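Local coordinates for protein ATP-dependent RNA helicase HrpB (PDB 6EUD) that hydrolyses ATP to ADP and phosphate as a DExH-box NTPase of the DEAD-box helicase family and is classed as an RNA helicase, at residues I686-A689 with L690-L693; E632-Q635 with L636-L640. All blocks are in the same frame, centred on the assembly; numbering follows the deposited sequence.

Interaction 1 of 2, residues I686-A689 with L690-L693; sequences IYQA and LRGL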
# COMPACT_ATOMS: atom_id res chain seq x y z
N ILE A 686 -37.99 14.57 2.33
CA ILE A 686 -36.71 14.18 1.75
C ILE A 686 -36.12 15.29 0.90
O ILE A 686 -34.90 15.47 0.90
CB ILE A 686 -36.88 12.89 0.90
CG1 ILE A 686 -37.25 11.70 1.82
CG2 ILE A 686 -35.63 12.59 0.08
CD1 ILE A 686 -36.26 11.46 2.94
N TYR A 687 -36.99 16.02 0.21
CA TYR A 687 -36.59 17.16 -0.63
C TYR A 687 -35.94 18.24 0.21
O TYR A 687 -34.91 18.78 -0.16
CB TYR A 687 -37.79 17.75 -1.36
CG TYR A 687 -37.52 19.08 -2.04
CD1 TYR A 687 -37.75 20.30 -1.37
CD2 TYR A 687 -37.06 19.13 -3.35
CE1 TYR A 687 -37.50 21.53 -2.00
CE2 TYR A 687 -36.82 20.34 -3.98
CZ TYR A 687 -37.04 21.54 -3.31
OH TYR A 687 -36.79 22.73 -3.95
N GLN A 688 -36.58 18.58 1.32
CA GLN A 688 -36.06 19.61 2.20
C GLN A 688 -34.73 19.17 2.82
O GLN A 688 -33.81 19.97 2.95
CB GLN A 688 -37.06 19.94 3.29
CG GLN A 688 -36.98 21.39 3.70
CD GLN A 688 -37.25 22.32 2.52
OE1 GLN A 688 -38.31 22.27 1.91
NE2 GLN A 688 -36.26 23.16 2.19
N ALA A 689 -34.63 17.89 3.17
CA ALA A 689 -33.42 17.37 3.80
C ALA A 689 -32.24 17.42 2.83
O ALA A 689 -31.17 17.89 3.19
CB ALA A 689 -33.64 15.94 4.29
N LEU A 690 -32.44 16.93 1.61
CA LEU A 690 -31.43 17.08 0.56
C LEU A 690 -31.05 18.54 0.30
O LEU A 690 -29.87 18.89 0.20
CB LEU A 690 -31.92 16.44 -0.73
CG LEU A 690 -31.89 14.91 -0.73
CD1 LEU A 690 -32.43 14.41 -2.04
CD2 LEU A 690 -30.48 14.42 -0.51
N ARG A 691 -32.05 19.40 0.21
CA ARG A 691 -31.82 20.82 -0.04
C ARG A 691 -31.06 21.44 1.13
O ARG A 691 -30.32 22.43 0.97
CB ARG A 691 -33.14 21.54 -0.30
CG ARG A 691 -33.02 22.88 -0.94
CD ARG A 691 -34.38 23.40 -1.34
NE ARG A 691 -34.25 24.58 -2.19
CZ ARG A 691 -34.20 25.82 -1.73
NH1 ARG A 691 -34.27 26.03 -0.42
NH2 ARG A 691 -34.08 26.84 -2.56
N GLY A 692 -31.22 20.84 2.31
CA GLY A 692 -30.53 21.28 3.51
C GLY A 692 -29.03 21.13 3.38
O GLY A 692 -28.28 21.84 4.06
N LEU A 693 -28.58 20.22 2.52
CA LEU A 693 -27.14 20.03 2.24
C LEU A 693 -26.46 21.28 1.63
O LEU A 693 -25.23 21.36 1.61
CB LEU A 693 -26.93 18.83 1.31
CG LEU A 693 -27.30 17.47 1.94
CD1 LEU A 693 -27.36 16.33 0.92
CD2 LEU A 693 -26.33 17.14 3.03

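Interaction 2 of 2, residues E632-Q635 with L636-L640; sequences EAEQ and LRLRL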
# COMPACT_ATOMS: atom_id res chain seq x y z
N GLU A 632 -40.38 15.14 -6.92
CA GLU A 632 -39.62 16.36 -6.63
C GLU A 632 -38.28 16.10 -5.90
O GLU A 632 -37.25 16.68 -6.26
CB GLU A 632 -40.47 17.32 -5.81
CG GLU A 632 -39.78 18.64 -5.54
CD GLU A 632 -40.57 19.51 -4.60
OE1 GLU A 632 -40.93 19.04 -3.50
OE2 GLU A 632 -40.85 20.67 -4.97
N ALA A 633 -38.31 15.26 -4.87
CA ALA A 633 -37.09 14.88 -4.16
C ALA A 633 -36.10 14.21 -5.09
O ALA A 633 -34.92 14.54 -5.08
CB ALA A 633 -37.39 13.95 -2.98
N GLU A 634 -36.58 13.28 -5.90
CA GLU A 634 -35.72 12.54 -6.83
C GLU A 634 -35.15 13.47 -7.88
O GLU A 634 -33.97 13.39 -8.21
CB GLU A 634 -36.50 11.39 -7.49
CG GLU A 634 -35.73 10.67 -8.60
CD GLU A 634 -34.45 9.99 -8.09
OE1 GLU A 634 -34.34 9.74 -6.87
OE2 GLU A 634 -33.55 9.69 -8.91
N GLN A 635 -35.98 14.36 -8.42
CA GLN A 635 -35.51 15.36 -9.40
C GLN A 635 -34.44 16.26 -8.78
O GLN A 635 -33.45 16.59 -9.44
CB GLN A 635 -36.68 16.20 -9.92
CG GLN A 635 -37.46 15.53 -11.06
CD GLN A 635 -36.60 15.32 -12.28
OE1 GLN A 635 -36.23 16.29 -12.97
NE2 GLN A 635 -36.24 14.07 -12.55
N LEU A 636 -34.62 16.64 -7.52
CA LEU A 636 -33.61 17.40 -6.81
C LEU A 636 -32.31 16.59 -6.75
O LEU A 636 -31.24 17.09 -7.11
CB LEU A 636 -34.08 17.78 -5.40
CG LEU A 636 -33.04 18.51 -4.51
CD1 LEU A 636 -32.58 19.84 -5.09
CD2 LEU A 636 -33.58 18.73 -3.12
N ARG A 637 -32.42 15.34 -6.33
CA ARG A 637 -31.23 14.48 -6.26
C ARG A 637 -30.55 14.42 -7.64
O ARG A 637 -29.35 14.59 -7.72
CB ARG A 637 -31.57 13.08 -5.77
CG ARG A 637 -30.31 12.28 -5.41
CD ARG A 637 -30.62 10.82 -5.10
NE ARG A 637 -31.19 10.15 -6.26
CZ ARG A 637 -30.49 9.51 -7.18
NH1 ARG A 637 -29.17 9.41 -7.07
NH2 ARG A 637 -31.11 8.94 -8.21
N LEU A 638 -31.32 14.24 -8.70
CA LEU A 638 -30.78 14.22 -10.05
C LEU A 638 -30.18 15.59 -10.44
O LEU A 638 -29.12 15.66 -11.08
CB LEU A 638 -31.86 13.79 -11.04
CG LEU A 638 -32.27 12.32 -10.96
CD1 LEU A 638 -33.48 11.98 -11.83
CD2 LEU A 638 -31.09 11.46 -11.35
N ARG A 639 -30.83 16.68 -10.04
CA ARG A 639 -30.28 18.01 -10.32
C ARG A 639 -28.94 18.22 -9.63
O ARG A 639 -28.04 18.86 -10.19
CB ARG A 639 -31.26 19.09 -9.91
CG ARG A 639 -32.42 19.18 -10.89
CD ARG A 639 -33.63 19.87 -10.28
NE ARG A 639 -33.31 21.26 -9.99
CZ ARG A 639 -33.92 21.97 -9.05
NH1 ARG A 639 -34.87 21.40 -8.31
NH2 ARG A 639 -33.55 23.22 -8.83
N LEU A 640 -28.80 17.67 -8.42
CA LEU A 640 -27.52 17.73 -7.70
C LEU A 640 -26.43 16.94 -8.43
O LEU A 640 -25.28 17.38 -8.52
CB LEU A 640 -27.69 17.23 -6.27
CG LEU A 640 -28.44 18.25 -5.40
CD1 LEU A 640 -28.80 17.67 -4.02
CD2 LEU A 640 -27.61 19.53 -5.29
O HOH W 1 -36.68 19.11 -7.93

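Interaction 1 of 2, residues I686-A689 with L690-L693
Tyr687 and Arg691, one turn apart on the short helix 686-692, lie alongside each other in a local i to i+4 contact within the region assigned to the helicase C-terminal family. Evidence for the pairing comes from the phenol end of the ring: Arg691 CD approaches Tyr687 CE1 at 3.7 Å, and Tyr687 OH stands 3.6 Å from Arg691 NE. Ring and guanidinium planes differ by only 16°, yet the approach is oblique, a side-by-side van der Waals contact. The Tyr687 torsion, with CG anti to the backbone N (chi1 169°), and the extended chain of Arg691 send both groups in the same direction. Gln688 lies beside Arg691 more loosely, its NE2 4.0 Å from Arg691 CD.

Leu690 N donates to Ile686 O at 2.9 Å in a nearly straight hydrogen bond, and Arg691 N donates to Tyr687 O. Gly692 N bonds to Gln688 O at 2.8 Å with a bent N-H...O angle of 130°, and has a second, weak bond to Ala689 O at 3.1 Å.

On the buried side, Ile686 CG2 meets Leu690 CD1 at 4.2 Å, and these two side chains also touch Trp629. Arg691 NH2 forms a salt bridge with Asp703 of helix 696-705, while Ile686, Tyr687 and Leu690 rest on helix 631-646, and Ala689 and Leu693 touch Trp667 of helix 664-667.

Interaction 2 of 2, residues E632-Q635 with L636-L640
Glu634 and Arg637 form an i to i+3 salt bridge on the surface of the alpha-helix 631-646, where regular i to i+4 backbone bonding surrounds the contact. The ionic part is a side-on, two-pronged grip. Arg637 NH2 donates to Glu634 OE2 at 2.6 Å, using that oxygen's syn lone pair, and Arg637 NE donates to Glu634 OE1 at 3.2 Å. The second bond is straight at 165° but reaches its oxygen 34° out of the carboxylate plane. With the two flat groups turned 43° against each other, the pair is twisted rather than coplanar. Bends at chi2 of Glu634 and chi3 of Arg637 fold both chains so that their ends run side by side. Two bonds to separate oxygens should restrict rotation of the carboxylate; Arg637 NH1 has a further, weak hydrogen bond to Val655 O.

Van der Waals contacts join Leu638 to its polar neighbours. Leu638 lies at a slant across Glu634 and Gln635: its CG is 3.6 Å from Glu634 OE2, and its CD1 3.5 Å from Gln635 NE2. The amide end of Gln635 is held from elsewhere, OE1 accepting a hydrogen bond from Tyr722 N.

Backbone bonding is continuous through the segment, as illustrated by Leu638 N to Glu634 O at 2.8 Å and Arg639 N to Gln635 O at 2.7 Å. Around this second carbonyl the aliphatic chain of Arg639 also packs, its CG 3.1 Å from Gln635 O. The guanidinium is placed by Leu706 O, which accepts from NE, and by water 1, which lies at the guanidinium edge, accepts from Arg639 NH1 and donates to Glu632 O at 3.0 Å.

How the interactions relate
Interactions 1 and 2 are local contacts on two helices packed against each other, with centres about 10 Å apart. Interaction 2 precedes interaction 1 along the chain. Leu636 is the main bridge: its CD2 approaches Tyr687 O at 3.2 Å and Leu690 CB at 3.7 Å. A second touch pairs Tyr687 CD2 with Glu632 CG at 3.5 Å, so the ring that runs beside Arg691 also meets the opposing helix. Helix 696-705 adds a shared partner, since Asp703 forms a salt bridge with Arg691 and a long, weak ion pair with Arg639. The centres of both contacts lie about 38 Å from the centre of the chain, away from the predicted ATP-binding residues and the DEFH box.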